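Histidyl-trna synthetase (Thermus thermophilus, PDB 1H4V) catalyses the ATP-dependent attachment of L-histidine to tRNA(His), working as a homodimeric class II aminoacyl-tRNA synthetase. Local coordinates at residues L39-E45 against A85-A89; W105-F111 against R122-N128. All coordinates share one frame; numbering follows the deposited sequence.

Contact 1 (L39-E45 against A85-A89); sequences LVTPIFE and AMVRA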
loop_
_atom_site.group_PDB
_atom_site.type_symbol
_atom_site.label_atom_id
_atom_site.label_comp_id
_atom_site.label_asym_id
_atom_site.label_seq_id
_atom_site.Cartn_x
_atom_site.Cartn_y
_atom_site.Cartn_z
ATOM N N LEU A 39 9.091 1.295 -6.750
ATOM C CA LEU A 39 9.865 0.561 -5.760
ATOM C C LEU A 39 9.187 0.636 -4.387
ATOM O O LEU A 39 8.729 1.703 -3.968
ATOM C CB LEU A 39 11.274 1.163 -5.707
ATOM C CG LEU A 39 12.364 0.759 -4.710
ATOM C CD1 LEU A 39 11.928 1.160 -3.337
ATOM C CD2 LEU A 39 12.657 -0.734 -4.786
ATOM N N VAL A 40 9.090 -0.499 -3.703
ATOM C CA VAL A 40 8.504 -0.511 -2.364
ATOM C C VAL A 40 9.564 -1.016 -1.376
ATOM O O VAL A 40 10.001 -2.163 -1.466
ATOM C CB VAL A 40 7.263 -1.444 -2.258
ATOM C CG1 VAL A 40 6.714 -1.385 -0.834
ATOM C CG2 VAL A 40 6.174 -1.026 -3.256
ATOM N N THR A 41 9.991 -0.162 -0.450
ATOM C CA THR A 41 10.985 -0.576 0.534
ATOM C C THR A 41 10.284 -1.039 1.797
ATOM O O THR A 41 9.075 -0.842 1.955
ATOM C CB THR A 41 11.943 0.571 0.903
ATOM O OG1 THR A 41 11.215 1.626 1.546
ATOM C CG2 THR A 41 12.613 1.110 -0.337
ATOM N N PRO A 42 11.029 -1.671 2.717
ATOM C CA PRO A 42 10.412 -2.142 3.960
ATOM C C PRO A 42 9.954 -1.016 4.883
ATOM O O PRO A 42 10.420 0.120 4.789
ATOM C CB PRO A 42 11.518 -2.987 4.590
ATOM C CG PRO A 42 12.232 -3.537 3.396
ATOM C CD PRO A 42 12.348 -2.302 2.529
ATOM N N ILE A 43 9.025 -1.346 5.772
ATOM C CA ILE A 43 8.506 -0.385 6.731
ATOM C C ILE A 43 9.605 0.041 7.721
ATOM O O ILE A 43 9.618 1.169 8.198
ATOM C CB ILE A 43 7.320 -0.991 7.500
ATOM C CG1 ILE A 43 6.152 -1.251 6.532
ATOM C CG2 ILE A 43 6.931 -0.094 8.646
ATOM C CD1 ILE A 43 5.520 -0.004 5.912
ATOM N N PHE A 44 10.519 -0.869 8.038
ATOM C CA PHE A 44 11.615 -0.541 8.948
ATOM C C PHE A 44 12.951 -0.991 8.380
ATOM O O PHE A 44 13.011 -1.873 7.522
ATOM C CB PHE A 44 11.399 -1.159 10.343
ATOM C CG PHE A 44 11.241 -2.661 10.351
ATOM C CD1 PHE A 44 12.296 -3.496 10.000
ATOM C CD2 PHE A 44 10.037 -3.238 10.743
ATOM C CE1 PHE A 44 12.157 -4.892 10.040
ATOM C CE2 PHE A 44 9.885 -4.630 10.787
ATOM C CZ PHE A 44 10.953 -5.459 10.432
ATOM N N GLU A 45 14.018 -0.367 8.862
ATOM C CA GLU A 45 15.375 -0.677 8.416
ATOM C C GLU A 45 16.361 -0.460 9.550
ATOM O O GLU A 45 15.988 -0.009 10.644
ATOM C CB GLU A 45 15.768 0.231 7.247
ATOM C CG GLU A 45 14.774 0.206 6.124
ATOM C CD GLU A 45 15.420 0.264 4.765
ATOM O OE1 GLU A 45 16.587 -0.162 4.636
ATOM O OE2 GLU A 45 14.746 0.715 3.821
ATOM N N ALA A 85 16.119 5.333 1.993
ATOM C CA ALA A 85 15.699 3.953 1.741
ATOM C C ALA A 85 15.846 3.602 0.264
ATOM O O ALA A 85 16.252 2.495 -0.082
ATOM C CB ALA A 85 14.256 3.756 2.172
ATOM N N MET A 86 15.516 4.548 -0.605
ATOM C CA MET A 86 15.619 4.320 -2.045
ATOM C C MET A 86 17.071 4.242 -2.475
ATOM O O MET A 86 17.424 3.381 -3.280
ATOM C CB MET A 86 14.860 5.414 -2.806
ATOM C CG MET A 86 13.364 5.307 -2.530
ATOM S SD MET A 86 12.365 6.717 -2.960
ATOM C CE MET A 86 12.088 6.372 -4.721
ATOM N N VAL A 87 17.907 5.122 -1.930
ATOM C CA VAL A 87 19.340 5.106 -2.240
ATOM C C VAL A 87 19.922 3.779 -1.745
ATOM O O VAL A 87 20.749 3.164 -2.418
ATOM C CB VAL A 87 20.100 6.252 -1.535
ATOM C CG1 VAL A 87 21.607 6.047 -1.691
ATOM C CG2 VAL A 87 19.689 7.592 -2.117
ATOM N N ARG A 88 19.472 3.339 -0.571
ATOM C CA ARG A 88 19.929 2.086 0.015
ATOM C C ARG A 88 19.531 0.922 -0.891
ATOM O O ARG A 88 20.239 -0.081 -0.976
ATOM C CB ARG A 88 19.329 1.918 1.417
ATOM C CG ARG A 88 19.902 0.768 2.260
ATOM C CD ARG A 88 19.297 -0.576 1.863
ATOM N NE ARG A 88 17.842 -0.558 1.983
ATOM C CZ ARG A 88 17.024 -1.316 1.264
ATOM N NH1 ARG A 88 17.513 -2.160 0.370
ATOM N NH2 ARG A 88 15.717 -1.213 1.422
ATOM N N ALA A 89 18.400 1.059 -1.577
ATOM C CA ALA A 89 17.937 0.013 -2.485
ATOM C C ALA A 89 18.740 0.034 -3.791
ATOM O O ALA A 89 19.073 -1.017 -4.337
ATOM C CB ALA A 89 16.439 0.188 -2.779
#
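Glu45 OE1 accepts the N-H of Arg88 NE at 3.0 Å through its syn lone pair, in a bond that is noticeably bent at the hydrogen. The other carboxylate oxygen, Glu45 OE2, takes Arg88 NH2 at 3.2 Å and almost straight, 170° at the hydrogen. Two nitrogens thus hold two oxygens in a side-on salt bridge, yet a twisted one, since the carboxylate and guanidinium planes are 60° apart: OE2 lies in the guanidinium plane, whereas NH2 meets it from above the carboxylate. Bends at chi2 and chi3 of Arg88 curl its chain so that NE and NH2 both face Glu45. Pro42 CD packs obliquely on the guanidinium of Arg88, 3.7 Å from NH2.

Residues 39-45 probably belong to motif 1 of the class II synthetases, whose proline lies at the dimer interface; here Pro42 packs on Asp11 of the second subunit. Arg88 NH1 completes this network through salt bridges to Glu92 and to Asp11 of the second subunit. A leucine in place of Arg88 would probably leave the buried Glu45 carboxylate without its counter-charge and cost Asp11 of the second subunit a partner.

Beside the bridge, Ala85 CB lies 3.5 Å from Glu45 OE2 and 3.8 Å from Thr41 OG1. Further along, the branches of Leu39 divide: CD2 reaches Ala89 CB at 4.4 Å, and CD1 approaches Met86 CG at 4.5 Å.

Contact 2 (W105-F111 against R122-N128); sequences WMAGPMF and RQFHQVN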
loop_
_atom_site.group_PDB
_atom_site.type_symbol
_atom_site.label_atom_id
_atom_site.label_comp_id
_atom_site.label_asym_id
_atom_site.label_seq_id
_atom_site.Cartn_x
_atom_site.Cartn_y
_atom_site.Cartn_z
ATOM N N TRP A 105 10.275 5.696 -8.038
ATOM C CA TRP A 105 9.227 6.386 -7.319
ATOM C C TRP A 105 8.632 5.393 -6.346
ATOM O O TRP A 105 8.750 4.174 -6.521
ATOM C CB TRP A 105 8.153 6.960 -8.254
ATOM C CG TRP A 105 7.145 5.976 -8.741
ATOM C CD1 TRP A 105 7.248 5.161 -9.830
ATOM C CD2 TRP A 105 5.868 5.712 -8.158
ATOM N NE1 TRP A 105 6.109 4.404 -9.965
ATOM C CE2 TRP A 105 5.245 4.718 -8.949
ATOM C CE3 TRP A 105 5.190 6.213 -7.037
ATOM C CZ2 TRP A 105 3.966 4.217 -8.663
ATOM C CZ3 TRP A 105 3.913 5.713 -6.753
ATOM C CH2 TRP A 105 3.319 4.721 -7.566
ATOM N N MET A 106 7.989 5.928 -5.317
ATOM C CA MET A 106 7.405 5.107 -4.282
ATOM C C MET A 106 6.341 5.895 -3.530
ATOM O O MET A 106 6.398 7.123 -3.421
ATOM C CB MET A 106 8.528 4.662 -3.333
ATOM C CG MET A 106 8.116 3.949 -2.052
ATOM S SD MET A 106 9.602 3.316 -1.200
ATOM C CE MET A 106 10.045 4.681 -0.100
ATOM N N ALA A 107 5.354 5.173 -3.029
ATOM C CA ALA A 107 4.290 5.766 -2.254
ATOM C C ALA A 107 4.143 4.856 -1.051
ATOM O O ALA A 107 4.146 3.634 -1.188
ATOM C CB ALA A 107 3.003 5.797 -3.059
ATOM N N GLY A 108 4.032 5.434 0.135
ATOM C CA GLY A 108 3.875 4.593 1.303
ATOM C C GLY A 108 3.870 5.354 2.608
ATOM O O GLY A 108 4.044 6.563 2.626
ATOM N N PRO A 109 3.663 4.663 3.727
ATOM C CA PRO A 109 3.646 5.342 5.024
ATOM C C PRO A 109 5.027 5.738 5.548
ATOM O O PRO A 109 6.024 5.085 5.242
ATOM C CB PRO A 109 2.959 4.321 5.927
ATOM C CG PRO A 109 3.393 3.037 5.352
ATOM C CD PRO A 109 3.207 3.269 3.865
ATOM N N MET A 110 5.059 6.827 6.312
ATOM C CA MET A 110 6.268 7.327 6.948
ATOM C C MET A 110 5.878 7.497 8.414
ATOM O O MET A 110 4.699 7.620 8.755
ATOM C CB MET A 110 6.700 8.682 6.402
ATOM C CG MET A 110 7.033 8.696 4.936
ATOM S SD MET A 110 8.450 7.684 4.530
ATOM C CE MET A 110 8.308 7.556 2.691
ATOM N N PHE A 111 6.879 7.514 9.277
ATOM C CA PHE A 111 6.650 7.593 10.707
ATOM C C PHE A 111 7.478 8.685 11.343
ATOM O O PHE A 111 8.685 8.768 11.164
ATOM C CB PHE A 111 6.933 6.212 11.283
ATOM C CG PHE A 111 6.118 5.144 10.629
ATOM C CD1 PHE A 111 4.806 4.913 11.040
ATOM C CD2 PHE A 111 6.619 4.434 9.543
ATOM C CE1 PHE A 111 3.999 3.983 10.379
ATOM C CE2 PHE A 111 5.827 3.503 8.870
ATOM C CZ PHE A 111 4.512 3.278 9.287
ATOM N N ARG A 122 1.528 11.173 13.033
ATOM C CA ARG A 122 2.726 10.442 13.426
ATOM C C ARG A 122 2.927 9.388 12.345
ATOM O O ARG A 122 4.035 8.898 12.141
ATOM C CB ARG A 122 2.562 9.839 14.821
ATOM C CG ARG A 122 2.702 10.889 15.924
ATOM C CD ARG A 122 2.122 10.409 17.244
ATOM N NE ARG A 122 3.082 9.671 18.052
ATOM C CZ ARG A 122 2.740 8.841 19.031
ATOM N NH1 ARG A 122 1.455 8.639 19.312
ATOM N NH2 ARG A 122 3.680 8.226 19.742
ATOM N N GLN A 123 1.840 9.044 11.652
ATOM C CA GLN A 123 1.921 8.141 10.506
ATOM C C GLN A 123 1.286 8.919 9.367
ATOM O O GLN A 123 0.113 9.287 9.438
ATOM C CB GLN A 123 1.148 6.818 10.662
ATOM C CG GLN A 123 1.337 5.939 9.394
ATOM C CD GLN A 123 0.645 4.571 9.406
ATOM O OE1 GLN A 123 0.680 3.842 10.393
ATOM N NE2 GLN A 123 0.043 4.209 8.279
ATOM N N PHE A 124 2.065 9.213 8.335
ATOM C CA PHE A 124 1.521 9.917 7.186
ATOM C C PHE A 124 1.983 9.163 5.961
ATOM O O PHE A 124 2.741 8.203 6.077
ATOM C CB PHE A 124 1.987 11.383 7.151
ATOM C CG PHE A 124 3.493 11.565 7.230
ATOM C CD1 PHE A 124 4.235 11.828 6.087
ATOM C CD2 PHE A 124 4.156 11.494 8.458
ATOM C CE1 PHE A 124 5.612 12.027 6.151
ATOM C CE2 PHE A 124 5.537 11.687 8.541
ATOM C CZ PHE A 124 6.266 11.956 7.381
ATOM N N HIS A 125 1.511 9.572 4.794
ATOM C CA HIS A 125 1.904 8.916 3.558
ATOM C C HIS A 125 2.490 9.928 2.595
ATOM O O HIS A 125 2.067 11.087 2.538
ATOM C CB HIS A 125 0.696 8.240 2.912
ATOM C CG HIS A 125 0.042 7.215 3.783
ATOM N ND1 HIS A 125 -0.719 7.548 4.883
ATOM C CD2 HIS A 125 0.075 5.862 3.744
ATOM C CE1 HIS A 125 -1.124 6.446 5.488
ATOM N NE2 HIS A 125 -0.656 5.409 4.817
ATOM N N GLN A 126 3.497 9.514 1.852
ATOM C CA GLN A 126 4.055 10.430 0.889
ATOM C C GLN A 126 4.476 9.709 -0.356
ATOM O O GLN A 126 4.661 8.485 -0.352
ATOM C CB GLN A 126 5.228 11.236 1.472
ATOM C CG GLN A 126 6.385 10.478 2.051
ATOM C CD GLN A 126 7.547 11.416 2.413
ATOM O OE1 GLN A 126 7.348 12.461 3.042
ATOM N NE2 GLN A 126 8.761 11.044 2.012
ATOM N N VAL A 127 4.568 10.470 -1.436
ATOM C CA VAL A 127 5.000 9.924 -2.706
ATOM C C VAL A 127 6.415 10.421 -2.908
ATOM O O VAL A 127 6.689 11.600 -2.711
ATOM C CB VAL A 127 4.111 10.423 -3.858
ATOM C CG1 VAL A 127 4.760 10.081 -5.198
ATOM C CG2 VAL A 127 2.720 9.789 -3.747
ATOM N N ASN A 128 7.320 9.524 -3.271
ATOM C CA ASN A 128 8.706 9.913 -3.498
ATOM C C ASN A 128 9.116 9.628 -4.921
ATOM O O ASN A 128 8.705 8.629 -5.504
ATOM C CB ASN A 128 9.669 9.158 -2.571
ATOM C CG ASN A 128 9.723 9.740 -1.172
ATOM O OD1 ASN A 128 8.870 9.459 -0.332
ATOM N ND2 ASN A 128 10.731 10.559 -0.917
#
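Met106 to Phe111 pair with Gln123 to Asn128 as the two antiparallel strands of what is probably the motif 2 hairpin of class II synthetases, whose connecting loop is partly unmodelled in this ligand-free structure. Their directions differ by 142°, which records the twist of the pair. Six backbone hydrogen bonds set the register, two at each of Met106-Asn128, Gly108-Gln126 and Met110-Phe124; the shortest runs from Asn128 N to Met106 O at 2.6 Å.

On the face bearing Met110, Phe124 and Gln126, the first torsion of Phe124 places CG between the backbone N and the carbonyl carbon (chi1 53°), which lays one ring face against the methionine. Met110 CB sits over that face as a CH-pi contact, 3.4 Å from Phe124 CZ and shifted toward the rim. Bent at chi2, Met110 then crosses the Gln126 chain at about a right angle, with its CG 3.5 Å from Gln126 CG. Gln126 NE2 donates to Asn128 OD1 at 2.8 Å, in the carbonyl plane and on a lone pair, while Met110 CE touches that same oxygen at 3.6 Å.

On the opposite face of the sheet, the side chains of Phe111 and Gln123 lie side by side, pointing the same way. Gln123 OE1 lies at the ring edge, 3.3 Å from Phe111 CE1, with amide and ring planes 68° apart; the same oxygen accepts a hydrogen bond from Ile43 N of the second subunit. Pro109 packs obliquely on His125, whose ND1 bonds Glu310, and helix 14-33 covers Ala107 and Val127.

Backbone bonds therefore fix the strands, whereas the amides of Gln123, Gln126 and Asn128 are placed by bonds of their own, leaving their aliphatic parts and neighbours to supply apolar contact.

Overall arrangement
Contact 1 closes before contact 2 opens along the chain, helix 83-92 being followed, after a connecting loop, by strand 102-111, and their centres lie 11 Å apart within the catalytic region. They meet where Leu39 N probably bonds Trp105 O at 2.9 Å, just beyond strand 37-38, which flanks strand 102-111 and is outermost in the large mixed sheet within this chain. Met86 and Asn128 add a packing contact between the helix and the hairpin. Both contacts also reach the second subunit, and 39-45 of each chain packs against the hairpin of the other. The probable motif 1, the hairpin and the dimer interface are thus physically continuous, consistent with a catalytic core built as a dimer.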